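Iota-carrageenase (Alteromonas, PDB 3LMW) hydrolyses beta-1,4 linkages within iota-carrageenan, a sulfated galactan of red algal cell walls, with inversion of anomeric configuration. Local coordinates at residues A[148-153]-A[182-187]; A[233-238]-A[259-264]. All coordinates share one frame; numbering follows the deposited sequence.

Interaction 1. Residues A[148-153]-A[182-187]; sequences NFTIDD and RIKQNN. With NI (nickel (II) ion), chain E.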
loop_
_atom_site.group_PDB
_atom_site.type_symbol
_atom_site.label_atom_id
_atom_site.label_comp_id
_atom_site.label_asym_id
_atom_site.label_seq_id
_atom_site.Cartn_x
_atom_site.Cartn_y
_atom_site.Cartn_z
ATOM N N ASN A 148 5.433 -6.665 -15.110
ATOM C CA ASN A 148 4.375 -7.365 -15.888
ATOM C C ASN A 148 3.026 -8.111 -15.841
ATOM O O ASN A 148 2.902 -9.252 -16.324
ATOM C CB ASN A 148 5.176 -7.293 -17.217
ATOM C CG ASN A 148 4.354 -7.260 -18.492
ATOM O OD1 ASN A 148 3.480 -6.422 -18.674
ATOM N ND2 ASN A 148 4.725 -8.128 -19.439
ATOM N N PHE A 149 2.059 -7.545 -15.111
ATOM C CA PHE A 149 0.749 -8.206 -14.954
ATOM C C PHE A 149 -0.385 -7.333 -14.483
ATOM O O PHE A 149 -0.202 -6.217 -14.067
ATOM C CB PHE A 149 0.838 -9.481 -14.072
ATOM C CG PHE A 149 1.479 -9.262 -12.715
ATOM C CD1 PHE A 149 2.873 -9.264 -12.577
ATOM C CD2 PHE A 149 0.689 -9.046 -11.586
ATOM C CE1 PHE A 149 3.481 -9.049 -11.315
ATOM C CE2 PHE A 149 1.275 -8.845 -10.316
ATOM C CZ PHE A 149 2.665 -8.838 -10.172
ATOM N N THR A 150 -1.582 -7.887 -14.547
ATOM C CA THR A 150 -2.774 -7.271 -14.020
ATOM C C THR A 150 -3.185 -8.087 -12.808
ATOM O O THR A 150 -3.065 -9.322 -12.828
ATOM C CB THR A 150 -3.877 -7.309 -15.061
ATOM O OG1 THR A 150 -3.458 -6.541 -16.185
ATOM C CG2 THR A 150 -5.157 -6.672 -14.552
ATOM N N ILE A 151 -3.605 -7.394 -11.743
ATOM C CA ILE A 151 -4.309 -8.010 -10.608
ATOM C C ILE A 151 -5.785 -7.635 -10.671
ATOM O O ILE A 151 -6.174 -6.443 -10.569
ATOM C CB ILE A 151 -3.718 -7.587 -9.244
ATOM C CG1 ILE A 151 -2.243 -8.031 -9.143
ATOM C CG2 ILE A 151 -4.574 -8.144 -8.074
ATOM C CD1 ILE A 151 -1.420 -7.222 -8.076
ATOM N N ASP A 152 -6.604 -8.658 -10.865
ATOM C CA ASP A 152 -8.039 -8.498 -10.818
ATOM C C ASP A 152 -8.492 -8.740 -9.390
ATOM O O ASP A 152 -8.627 -9.883 -8.952
ATOM C CB ASP A 152 -8.669 -9.493 -11.753
ATOM C CG ASP A 152 -9.121 -8.869 -13.018
ATOM O OD1 ASP A 152 -8.754 -7.678 -13.264
ATOM O OD2 ASP A 152 -9.838 -9.570 -13.763
ATOM N N ASP A 153 -8.648 -7.658 -8.637
ATOM C CA ASP A 153 -8.945 -7.762 -7.233
ATOM C C ASP A 153 -10.469 -7.826 -7.020
ATOM O O ASP A 153 -11.250 -7.625 -7.933
ATOM C CB ASP A 153 -8.349 -6.545 -6.522
ATOM C CG ASP A 153 -8.202 -6.736 -4.992
ATOM O OD1 ASP A 153 -8.858 -7.614 -4.376
ATOM O OD2 ASP A 153 -7.403 -5.981 -4.394
ATOM N N ARG A 182 5.175 -1.994 -14.148
ATOM C CA ARG A 182 4.173 -2.534 -15.069
ATOM C C ARG A 182 3.179 -3.476 -14.381
ATOM O O ARG A 182 3.018 -4.671 -14.743
ATOM C CB ARG A 182 4.808 -3.202 -16.287
ATOM C CG ARG A 182 6.175 -2.645 -16.751
ATOM C CD ARG A 182 6.184 -2.244 -18.258
ATOM N NE ARG A 182 5.121 -2.916 -19.030
ATOM C CZ ARG A 182 5.270 -4.078 -19.683
ATOM N NH1 ARG A 182 6.449 -4.728 -19.687
ATOM N NH2 ARG A 182 4.236 -4.595 -20.345
ATOM N N ILE A 183 2.528 -2.937 -13.360
ATOM C CA ILE A 183 1.434 -3.645 -12.736
ATOM C C ILE A 183 0.221 -2.727 -12.693
ATOM O O ILE A 183 0.327 -1.538 -12.347
ATOM C CB ILE A 183 1.788 -4.163 -11.329
ATOM C CG1 ILE A 183 3.085 -4.985 -11.376
ATOM C CG2 ILE A 183 0.599 -5.005 -10.743
ATOM C CD1 ILE A 183 3.902 -4.912 -10.102
ATOM N N LYS A 184 -0.911 -3.290 -13.097
ATOM C CA LYS A 184 -2.228 -2.676 -12.990
ATOM C C LYS A 184 -2.989 -3.515 -11.999
ATOM O O LYS A 184 -2.933 -4.758 -12.061
ATOM C CB LYS A 184 -2.978 -2.767 -14.305
ATOM C CG LYS A 184 -4.424 -2.347 -14.215
ATOM C CD LYS A 184 -4.533 -0.855 -14.029
ATOM C CE LYS A 184 -5.951 -0.407 -13.657
ATOM N NZ LYS A 184 -6.989 -0.220 -14.739
ATOM N N GLN A 185 -3.701 -2.822 -11.109
ATOM C CA GLN A 185 -4.648 -3.443 -10.200
ATOM C C GLN A 185 -6.039 -2.920 -10.487
ATOM O O GLN A 185 -6.230 -1.705 -10.589
ATOM C CB GLN A 185 -4.282 -3.172 -8.737
ATOM C CG GLN A 185 -5.194 -3.903 -7.740
ATOM C CD GLN A 185 -4.540 -4.090 -6.341
ATOM O OE1 GLN A 185 -3.299 -4.052 -6.191
ATOM N NE2 GLN A 185 -5.371 -4.272 -5.323
ATOM N N ASN A 186 -7.008 -3.835 -10.579
ATOM C CA ASN A 186 -8.426 -3.473 -10.684
ATOM C C ASN A 186 -9.197 -3.775 -9.412
ATOM O O ASN A 186 -8.902 -4.747 -8.747
ATOM C CB ASN A 186 -9.093 -4.246 -11.820
ATOM C CG ASN A 186 -8.609 -3.823 -13.177
ATOM O OD1 ASN A 186 -8.161 -4.670 -13.968
ATOM N ND2 ASN A 186 -8.699 -2.509 -13.472
ATOM N N ASN A 187 -10.214 -2.970 -9.128
ATOM C CA ASN A 187 -11.174 -3.150 -8.038
ATOM C C ASN A 187 -10.538 -3.328 -6.658
ATOM O O ASN A 187 -10.825 -4.318 -5.968
ATOM C CB ASN A 187 -12.202 -4.263 -8.338
ATOM C CG ASN A 187 -13.561 -4.054 -7.573
ATOM O OD1 ASN A 187 -13.807 -2.996 -6.975
ATOM N ND2 ASN A 187 -14.433 -5.059 -7.613
HETATM NI NI NI E . -10.437 -8.662 -15.547
HETATM O O HOH W 1 -11.860 -10.162 -16.839
#
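F149 and I183 pack side by side at the tight part of this parallel strand pair, where I183 CG1 makes a CH-pi contact over one face of the ring, 4.2 Å from the F149 ring centroid. A chi1 of 54°, with F149 CG between the backbone N and the carbonyl carbon, tilts the ring toward I183 CG1. I151 CD1 meets I183 CG2 at 4.0 Å, and F121, stacked on F149, carries the apolar layer to the preceding strand. On the same buried face Q185 OE1 is hydrogen-bonded to S160 OG. The backbones run 9° from parallel and bond alternately: I151 N donates to K184 O and N186 N to I151 O, each at 2.7 Å. Past the strand end, D153 N reaches N186 O at 2.9 Å.

The T150 face is looser: T150 and K184 are partly exposed, and the K184 chain leads away from its neighbour. D152 shares this face but is buried. Its OD2 binds nickel at 2.1 Å; H470 and H472, in the C-terminal histidine run that is probably a purification tag, bind the same ion. K126 NZ is hydrogen-bonded to that carboxylate oxygen. At the exposed corner, R182 bends at chi2 and chi3 to lay its guanidinium alongside the buried N148 amide, planes 35° apart, with OD1 over the guanidinium face. N148 ND2 is held by G116 O and G118 O, so an alanine here would probably leave those carbonyls without their donor and the R182 guanidinium freer to turn. Coil-on-coil parallel pairing with a mostly apolar inner layer fits the right-handed beta-helix of the pectate lyase-like family.

Interaction 2. Residues A[233-238]-A[259-264]; sequences IRNIFA and NGDVQV
I233 N donates to the side-chain OD1 of N259, so that an asparagine amide stands in for a backbone carbonyl at the start of the pairing between 233-238 and 259-264 on neighbouring beta-helix coils. The bond is 2.6 Å long, with an N-H...O angle of 159°, and meets a lone pair of OD1 in the amide plane. The other end of the amide is engaged too: N259 ND2 donates to T220 OG1 and, weakly, to S348 O. One residue on, G260 N returns a bond to I233 O at 2.7 Å, while the R234 CG methylene rests 3.7 Å from G260 CA. The R234 side chain starts away from 259-264, and its NH1 forms a salt bridge with D201; its backbone bonds to A200 and N202 of the preceding coil.

The chain turns a corner at N235, and beyond it regular parallel pairing resumes. D261 O accepts from I236 N at 3.1 Å, I236 O from Q263 N at 2.9 Å, and Q263 O from A238 N. D261 itself is tied down by OD1, which accepts from T351 N. The backbone of F237 serves the other neighbour, bonding to I203 and F205, so successive residues of 236-238 bond to opposite strands.

Side chains alternate accordingly. I236, A238, V262 and V264 form one apolar face; I236 CB lies 3.9 Å from V262 CG1, whose branch stands anti to the backbone N (chi1 -171°). On the other face Q263 crosses F237, extended beyond CG, and donates from NE2 to K5 O near the chain start. That same NE2 lies in the plane of the F237 ring, 3.5 Å from the edge atom CE1, with ring and amide planes 82° apart.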
loop_
_atom_site.group_PDB
_atom_site.type_symbol
_atom_site.label_atom_id
_atom_site.label_comp_id
_atom_site.label_asym_id
_atom_site.label_seq_id
_atom_site.Cartn_x
_atom_site.Cartn_y
_atom_site.Cartn_z
ATOM N N ILE A 233 11.564 3.792 5.122
ATOM C CA ILE A 233 11.998 3.774 3.713
ATOM C C ILE A 233 13.011 4.832 3.308
ATOM O O ILE A 233 12.964 5.961 3.782
ATOM C CB ILE A 233 10.831 3.700 2.727
ATOM C CG1 ILE A 233 9.960 4.954 2.785
ATOM C CG2 ILE A 233 10.051 2.451 2.997
ATOM C CD1 ILE A 233 9.108 5.120 1.544
ATOM N N ARG A 234 13.927 4.449 2.424
ATOM C CA ARG A 234 15.066 5.308 2.094
ATOM C C ARG A 234 15.470 5.217 0.661
ATOM O O ARG A 234 15.690 4.128 0.149
ATOM C CB ARG A 234 16.284 4.911 2.926
ATOM C CG ARG A 234 16.530 5.772 4.110
ATOM C CD ARG A 234 17.214 4.917 5.182
ATOM N NE ARG A 234 16.211 4.470 6.130
ATOM C CZ ARG A 234 15.745 3.240 6.183
ATOM N NH1 ARG A 234 16.219 2.315 5.358
ATOM N NH2 ARG A 234 14.824 2.940 7.077
ATOM N N ASN A 235 15.668 6.381 0.062
ATOM C CA ASN A 235 16.155 6.508 -1.315
ATOM C C ASN A 235 15.242 5.753 -2.255
ATOM O O ASN A 235 15.659 4.861 -2.985
ATOM C CB ASN A 235 17.623 6.095 -1.485
ATOM C CG ASN A 235 18.547 6.762 -0.464
ATOM O OD1 ASN A 235 18.487 7.987 -0.246
ATOM N ND2 ASN A 235 19.412 5.946 0.188
ATOM N N ILE A 236 13.977 6.130 -2.191
ATOM C CA ILE A 236 12.989 5.559 -3.022
ATOM C C ILE A 236 12.818 6.412 -4.254
ATOM O O ILE A 236 12.745 7.668 -4.182
ATOM C CB ILE A 236 11.699 5.437 -2.283
ATOM C CG1 ILE A 236 11.947 4.701 -0.942
ATOM C CG2 ILE A 236 10.651 4.761 -3.174
ATOM C CD1 ILE A 236 12.532 3.268 -1.047
ATOM N N PHE A 237 12.765 5.723 -5.396
ATOM C CA PHE A 237 12.435 6.375 -6.656
ATOM C C PHE A 237 11.159 5.789 -7.219
ATOM O O PHE A 237 10.985 4.546 -7.252
ATOM C CB PHE A 237 13.566 6.189 -7.661
ATOM C CG PHE A 237 14.765 7.021 -7.373
ATOM C CD1 PHE A 237 14.841 8.324 -7.823
ATOM C CD2 PHE A 237 15.810 6.514 -6.626
ATOM C CE1 PHE A 237 15.919 9.103 -7.546
ATOM C CE2 PHE A 237 16.895 7.291 -6.340
ATOM C CZ PHE A 237 16.947 8.595 -6.809
ATOM N N ALA A 238 10.283 6.672 -7.685
ATOM C CA ALA A 238 9.131 6.209 -8.454
ATOM C C ALA A 238 8.864 7.045 -9.709
ATOM O O ALA A 238 9.168 8.233 -9.766
ATOM C CB ALA A 238 7.877 6.106 -7.567
ATOM N N ASN A 259 11.555 8.399 8.174
ATOM C CA ASN A 259 11.968 7.959 6.825
ATOM C C ASN A 259 13.047 8.840 6.062
ATOM O O ASN A 259 13.315 10.010 6.407
ATOM C CB ASN A 259 10.705 7.766 5.955
ATOM C CG ASN A 259 9.742 6.708 6.512
ATOM O OD1 ASN A 259 9.974 5.494 6.374
ATOM N ND2 ASN A 259 8.650 7.166 7.133
ATOM N N GLY A 260 13.646 8.263 5.020
ATOM C CA GLY A 260 14.666 8.944 4.209
ATOM C C GLY A 260 14.160 9.844 3.091
ATOM O O GLY A 260 13.206 10.586 3.256
ATOM N N ASP A 261 14.817 9.787 1.945
ATOM C CA ASP A 261 14.439 10.621 0.799
ATOM C C ASP A 261 13.555 9.860 -0.179
ATOM O O ASP A 261 13.745 8.644 -0.395
ATOM C CB ASP A 261 15.702 11.139 0.059
ATOM C CG ASP A 261 16.539 12.116 0.917
ATOM O OD1 ASP A 261 15.955 12.690 1.890
ATOM O OD2 ASP A 261 17.760 12.300 0.611
ATOM N N VAL A 262 12.617 10.575 -0.796
ATOM C CA VAL A 262 11.812 9.988 -1.859
ATOM C C VAL A 262 11.708 10.961 -3.050
ATOM O O VAL A 262 11.533 12.173 -2.855
ATOM C CB VAL A 262 10.397 9.601 -1.355
ATOM C CG1 VAL A 262 9.660 8.792 -2.398
ATOM C CG2 VAL A 262 10.492 8.802 -0.092
ATOM N N GLN A 263 11.810 10.427 -4.271
ATOM C CA GLN A 263 11.592 11.237 -5.490
ATOM C C GLN A 263 10.615 10.559 -6.421
ATOM O O GLN A 263 10.792 9.403 -6.784
ATOM C CB GLN A 263 12.906 11.549 -6.225
ATOM C CG GLN A 263 12.661 12.128 -7.632
ATOM C CD GLN A 263 13.944 12.515 -8.364
ATOM O OE1 GLN A 263 14.589 13.534 -8.050
ATOM N NE2 GLN A 263 14.326 11.697 -9.342
ATOM N N VAL A 264 9.573 11.288 -6.782
ATOM C CA VAL A 264 8.515 10.791 -7.650
ATOM C C VAL A 264 8.425 11.697 -8.894
ATOM O O VAL A 264 8.431 12.928 -8.792
ATOM C CB VAL A 264 7.170 10.801 -6.907
ATOM C CG1 VAL A 264 6.053 10.185 -7.754
ATOM C CG2 VAL A 264 7.283 10.073 -5.558
#

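Overall arrangement
The two contacts follow one another along the chain: interaction 1 closes at N187 before interaction 2 opens at I233. Their centres are about 23 Å apart and their nearest atoms about 11 Å, so they do not touch. Strand 203-211 links them, pairing in parallel with strand 178-186 on one edge and strand 232-244 on the other; I183 and K184 reach its L208 and H209, while F237 and I236 reach L204 and F205. Strands 144-152, 178-186, 203-211, 232-244 and 262-270 follow one another as successive coils, so both contacts are coil-to-coil seams of one solenoid, consistent with the elongated beta-helix of this enzyme, its parallel pairing unbroken from strand 144-152 to strand 262-270.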